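Lipocalin AI-4 (Rhodnius prolixus, PDB 5H9K) binds cysteinyl leukotrienes as a secreted salivary lipocalin, and so probably blunts the host's inflammatory response while the insect takes blood. Local coordinates at residues L108-L113 with K120-L125; I6-N11 with G115-K120. All blocks are in the same frame, centred on the assembly; numbering follows the deposited sequence.

Contact 1. Residues L108-L113 with K120-L125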
loop_
_atom_site.group_PDB
_atom_site.type_symbol
_atom_site.label_atom_id
_atom_site.label_comp_id
_atom_site.label_asym_id
_atom_site.label_seq_id
_atom_site.Cartn_x
_atom_site.Cartn_y
_atom_site.Cartn_z
ATOM N N LEU A 108 2.273 3.481 2.623
ATOM C CA LEU A 108 1.073 2.663 2.767
ATOM C C LEU A 108 1.266 1.585 3.806
ATOM O O LEU A 108 2.379 1.119 4.046
ATOM C CB LEU A 108 0.673 2.008 1.444
ATOM C CG LEU A 108 -0.044 2.896 0.426
ATOM C CD1 LEU A 108 0.885 3.905 -0.200
ATOM C CD2 LEU A 108 -0.706 2.054 -0.653
ATOM N N TYR A 109 0.158 1.195 4.424
ATOM C CA TYR A 109 0.100 0.024 5.280
ATOM C C TYR A 109 -0.770 -1.018 4.587
ATOM O O TYR A 109 -1.833 -0.671 4.071
ATOM C CB TYR A 109 -0.455 0.412 6.651
ATOM C CG TYR A 109 -0.660 -0.754 7.582
ATOM C CD1 TYR A 109 0.415 -1.513 8.043
ATOM C CD2 TYR A 109 -1.935 -1.074 8.041
ATOM C CE1 TYR A 109 0.218 -2.576 8.913
ATOM C CE2 TYR A 109 -2.138 -2.115 8.914
ATOM C CZ TYR A 109 -1.066 -2.877 9.334
ATOM O OH TYR A 109 -1.293 -3.920 10.207
ATOM N N ARG A 110 -0.328 -2.272 4.569
ATOM C CA ARG A 110 -1.090 -3.341 3.923
ATOM C C ARG A 110 -1.322 -4.506 4.860
ATOM O O ARG A 110 -0.408 -4.907 5.574
ATOM C CB ARG A 110 -0.358 -3.834 2.679
ATOM C CG ARG A 110 -1.027 -5.009 1.935
ATOM C CD ARG A 110 -0.154 -5.483 0.748
ATOM N NE ARG A 110 1.088 -6.112 1.192
ATOM C CZ ARG A 110 2.183 -6.242 0.444
ATOM N NH1 ARG A 110 2.193 -5.773 -0.801
ATOM N NH2 ARG A 110 3.268 -6.834 0.942
ATOM N N CYS A 111 -2.546 -5.036 4.841
ATOM C CA CYS A 111 -2.937 -6.245 5.564
ATOM C C CYS A 111 -3.463 -7.290 4.619
ATOM O O CYS A 111 -4.336 -6.999 3.814
ATOM C CB CYS A 111 -4.036 -5.948 6.576
ATOM S SG CYS A 111 -3.533 -4.870 7.874
ATOM N N GLY A 112 -2.959 -8.511 4.733
ATOM C CA GLY A 112 -3.501 -9.624 3.977
ATOM C C GLY A 112 -4.782 -10.139 4.590
ATOM O O GLY A 112 -5.227 -9.671 5.654
ATOM N N LEU A 113 -5.375 -11.120 3.925
ATOM C CA LEU A 113 -6.584 -11.754 4.426
ATOM C C LEU A 113 -6.585 -13.212 4.030
ATOM O O LEU A 113 -6.378 -13.552 2.867
ATOM C CB LEU A 113 -7.853 -11.066 3.894
ATOM C CG LEU A 113 -9.172 -11.615 4.460
ATOM C CD1 LEU A 113 -9.343 -11.282 5.942
ATOM C CD2 LEU A 113 -10.378 -11.132 3.656
ATOM N N LYS A 120 -0.751 -11.491 7.963
ATOM C CA LYS A 120 0.522 -10.861 7.668
ATOM C C LYS A 120 0.255 -9.420 7.261
ATOM O O LYS A 120 -0.794 -9.129 6.678
ATOM C CB LYS A 120 1.243 -11.636 6.559
ATOM C CG LYS A 120 2.504 -10.995 6.048
ATOM C CD LYS A 120 3.532 -10.927 7.165
ATOM C CE LYS A 120 4.737 -10.121 6.739
ATOM N NZ LYS A 120 4.349 -9.049 5.797
ATOM N N ASP A 121 1.170 -8.515 7.596
ATOM C CA ASP A 121 1.062 -7.133 7.140
ATOM C C ASP A 121 2.420 -6.564 6.710
ATOM O O ASP A 121 3.441 -7.247 6.781
ATOM C CB ASP A 121 0.400 -6.254 8.222
ATOM C CG ASP A 121 1.193 -6.167 9.515
ATOM O OD1 ASP A 121 2.341 -6.655 9.588
ATOM O OD2 ASP A 121 0.655 -5.581 10.479
ATOM N N ASN A 122 2.436 -5.314 6.270
ATOM C CA ASN A 122 3.669 -4.691 5.798
ATOM C C ASN A 122 3.461 -3.184 5.666
ATOM O O ASN A 122 2.319 -2.714 5.603
ATOM C CB ASN A 122 4.093 -5.287 4.443
ATOM C CG ASN A 122 5.605 -5.234 4.192
ATOM O OD1 ASN A 122 6.360 -4.518 4.851
ATOM N ND2 ASN A 122 6.050 -6.035 3.225
ATOM N N PHE A 123 4.547 -2.427 5.628
ATOM C CA PHE A 123 4.491 -1.022 5.243
ATOM C C PHE A 123 5.234 -0.876 3.931
ATOM O O PHE A 123 6.329 -1.436 3.767
ATOM C CB PHE A 123 5.104 -0.104 6.304
ATOM C CG PHE A 123 4.238 0.103 7.524
ATOM C CD1 PHE A 123 4.300 -0.776 8.593
ATOM C CD2 PHE A 123 3.371 1.187 7.595
ATOM C CE1 PHE A 123 3.514 -0.577 9.721
ATOM C CE2 PHE A 123 2.583 1.396 8.719
ATOM C CZ PHE A 123 2.655 0.509 9.782
ATOM N N LEU A 124 4.629 -0.126 3.016
ATOM C CA LEU A 124 5.109 0.001 1.647
ATOM C C LEU A 124 5.429 1.449 1.321
ATOM O O LEU A 124 4.616 2.332 1.611
ATOM C CB LEU A 124 4.043 -0.496 0.669
ATOM C CG LEU A 124 3.375 -1.820 1.021
ATOM C CD1 LEU A 124 2.228 -2.085 0.053
ATOM C CD2 LEU A 124 4.373 -2.966 0.979
ATOM N N LEU A 125 6.587 1.706 0.727
ATOM C CA LEU A 125 6.921 3.047 0.254
ATOM C C LEU A 125 6.727 3.111 -1.257
ATOM O O LEU A 125 7.433 2.427 -2.019
ATOM C CB LEU A 125 8.354 3.440 0.634
ATOM C CG LEU A 125 8.773 4.807 0.075
ATOM C CD1 LEU A 125 7.883 5.913 0.602
ATOM C CD2 LEU A 125 10.211 5.099 0.419
HETATM O O HOH W 1 3.847 -8.648 3.325
#
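Y109 and D121 meet through a short hydrogen bond in which the phenol OH donates to carboxylate OD2 at 2.6 Å. OD2 lies at the edge of the tyrosine ring, near its plane, and is met on its anti side; the two planes stand 70° apart. On the same face of the sheet Y109 CD1 sits over one face of the F123 ring, 3.5 Å from F123 CZ. The ring planes are inclined at 42°, an oblique pair. CG of Y109 is anti to its backbone N (chi1 175°), which carries the ring over to the side of D121 and F123.

On the opposite face, with L108, N122 and L124, the guanidinium of R110 lays a face on the methyls of L124, NH1 reaching CD1 at 3.8 Å. R110 NH2 donates to a water at the guanidinium edge, which takes a weak bond from N122 ND2, and N122 OD1 accepts from the backbone N of D38. Most backbone bonds are nearly straight, as from L108 N to L124 O (2.8 Å); N122 N to R110 O is the bent one, and G112 N to K120 O extends the ladder. R37 forms a salt bridge with D121 OD1, while Y109 OH has a probable bond with N11 N; the tyrosine-carboxylate pair is thus held from both ends. This is an antiparallel beta hairpin, strands 105-111 and 121-127, in the wall of the lipocalin barrel.

Contact 2. Residues I6-N11 with G115-K120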
loop_
_atom_site.group_PDB
_atom_site.type_symbol
_atom_site.label_atom_id
_atom_site.label_comp_id
_atom_site.label_asym_id
_atom_site.label_seq_id
_atom_site.Cartn_x
_atom_site.Cartn_y
_atom_site.Cartn_z
ATOM N N ILE A 6 -11.757 -3.559 9.594
ATOM C CA ILE A 6 -10.649 -4.370 9.125
ATOM C C ILE A 6 -10.549 -5.643 9.962
ATOM O O ILE A 6 -11.097 -5.702 11.060
ATOM C CB ILE A 6 -9.334 -3.575 9.192
ATOM C CG1 ILE A 6 -8.991 -3.236 10.645
ATOM C CG2 ILE A 6 -9.428 -2.314 8.333
ATOM C CD1 ILE A 6 -7.808 -2.299 10.778
ATOM N N PRO A 7 -9.858 -6.673 9.445
ATOM C CA PRO A 7 -9.788 -7.938 10.182
ATOM C C PRO A 7 -8.955 -7.849 11.450
ATOM O O PRO A 7 -8.074 -6.991 11.555
ATOM C CB PRO A 7 -9.109 -8.889 9.188
ATOM C CG PRO A 7 -9.226 -8.237 7.863
ATOM C CD PRO A 7 -9.186 -6.772 8.141
ATOM N N THR A 8 -9.213 -8.747 12.395
ATOM C CA THR A 8 -8.287 -8.927 13.502
ATOM C C THR A 8 -6.935 -9.341 12.906
ATOM O O THR A 8 -6.875 -10.063 11.903
ATOM C CB THR A 8 -8.786 -9.978 14.511
ATOM O OG1 THR A 8 -7.895 -10.024 15.629
ATOM C CG2 THR A 8 -8.859 -11.369 13.876
ATOM N N GLY A 9 -5.857 -8.855 13.506
ATOM C CA GLY A 9 -4.522 -9.059 12.969
ATOM C C GLY A 9 -4.038 -7.854 12.178
ATOM O O GLY A 9 -2.849 -7.703 11.912
ATOM N N CYS A 10 -4.969 -6.988 11.794
ATOM C CA CYS A 10 -4.636 -5.797 11.016
ATOM C C CYS A 10 -4.618 -4.595 11.957
ATOM O O CYS A 10 -5.587 -4.355 12.684
ATOM C CB CYS A 10 -5.644 -5.599 9.875
ATOM S SG CYS A 10 -5.271 -4.277 8.718
ATOM N N ASN A 11 -3.511 -3.863 11.978
ATOM C CA ASN A 11 -3.396 -2.714 12.867
ATOM C C ASN A 11 -4.301 -1.569 12.397
ATOM O O ASN A 11 -4.256 -1.175 11.229
ATOM C CB ASN A 11 -1.942 -2.253 12.948
ATOM C CG ASN A 11 -1.672 -1.405 14.170
ATOM O OD1 ASN A 11 -2.358 -0.418 14.414
ATOM N ND2 ASN A 11 -0.684 -1.802 14.963
ATOM N N GLY A 115 -9.364 -16.177 4.890
ATOM C CA GLY A 115 -10.626 -16.382 5.573
ATOM C C GLY A 115 -11.094 -15.068 6.173
ATOM O O GLY A 115 -11.347 -14.106 5.454
ATOM N N SER A 116 -11.201 -15.016 7.496
ATOM C CA SER A 116 -11.714 -13.817 8.152
ATOM C C SER A 116 -10.653 -13.054 8.941
ATOM O O SER A 116 -10.973 -12.111 9.664
ATOM C CB SER A 116 -12.869 -14.183 9.077
ATOM O OG SER A 116 -12.480 -15.193 9.990
ATOM N N THR A 117 -9.391 -13.442 8.803
ATOM C CA THR A 117 -8.347 -12.795 9.588
ATOM C C THR A 117 -7.133 -12.395 8.751
ATOM O O THR A 117 -6.867 -12.960 7.681
ATOM C CB THR A 117 -7.874 -13.705 10.726
ATOM O OG1 THR A 117 -6.999 -12.982 11.603
ATOM C CG2 THR A 117 -7.129 -14.835 10.147
ATOM N N THR A 118 -6.404 -11.407 9.261
ATOM C CA THR A 118 -5.173 -10.924 8.658
ATOM C C THR A 118 -3.991 -11.725 9.185
ATOM O O THR A 118 -3.713 -11.696 10.383
ATOM C CB THR A 118 -4.958 -9.428 8.959
ATOM O OG1 THR A 118 -5.907 -8.648 8.223
ATOM C CG2 THR A 118 -3.559 -9.001 8.573
ATOM N N PRO A 119 -3.301 -12.462 8.300
ATOM C CA PRO A 119 -2.172 -13.302 8.719
ATOM C C PRO A 119 -0.821 -12.606 8.672
ATOM O O PRO A 119 0.144 -13.080 9.267
ATOM C CB PRO A 119 -2.199 -14.436 7.700
ATOM C CG PRO A 119 -2.688 -13.785 6.453
ATOM C CD PRO A 119 -3.671 -12.708 6.893
ATOM N N LYS A 120 -0.751 -11.491 7.963
ATOM C CA LYS A 120 0.522 -10.861 7.668
ATOM C C LYS A 120 0.255 -9.420 7.261
ATOM O O LYS A 120 -0.794 -9.129 6.678
ATOM C CB LYS A 120 1.243 -11.636 6.559
ATOM C CG LYS A 120 2.504 -10.995 6.048
ATOM C CD LYS A 120 3.532 -10.927 7.165
ATOM C CE LYS A 120 4.737 -10.121 6.739
ATOM N NZ LYS A 120 4.349 -9.049 5.797
HETATM O O HOH W 2 -11.582 -10.471 11.688
HETATM O O HOH W 3 -1.048 -9.909 11.441
#
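The carbonyl oxygen of T8 is gripped by two donors from neighbouring residues of 115-120. T118 N approaches almost in line with the C=O bond, at 3.0 Å from T8 O, whereas the hydroxyl OG1 of T117 comes from above the carbonyl plane at 2.9 Å. With OG1 anti to the backbone N of T117 (chi1 -171°), the hydroxyl swings over to this oxygen and also touches T8 CG2.

T118 packs deeper, its side chain lying obliquely across P7. Its OG1 rests 3.4 Å from P7 CB and 3.5 Å from C10 CB, van der Waals contacts with carbons; the hydroxyl's hydrogen bond is with G112 O. The methyl CG2 of T118 faces the peptide of G9. Two waters fill out the polar contacts: one joins T8 N to S116 O, and another donates to G9 O and, weakly, to T118 O.

What presents T8 O is a type II beta turn from P7 to C10, closed by C10 N to P7 O at 3.1 Å. G9 takes its third position with positive phi (99°). The last residue of the turn, C10, is disulfide-bonded to C111, so the N-terminal segment is fastened beside the loop linking strands 105-111 and 121-127 of this triabin-family lipocalin.

Contact 1 is mostly buried in the barrel wall, contact 2 lies at the surface, and their centres are about 11 Å apart. Both involve the hairpin of strands 105-111 and 121-127: contact 1 pairs its arms, while contact 2 joins its connecting loop to the N-terminal segment. Regular backbone bonds, aromatic packing and charged groups dominate the first; the second relies on one doubly gripped carbonyl, threonines, a turn and waters. They are tied by the disulfide of C10 and C111, by a probable hydrogen bond between N11 N and Y109 OH, and by packing of P7 on L113. K120 ends one segment and begins the other, but touches across contact 1 alone.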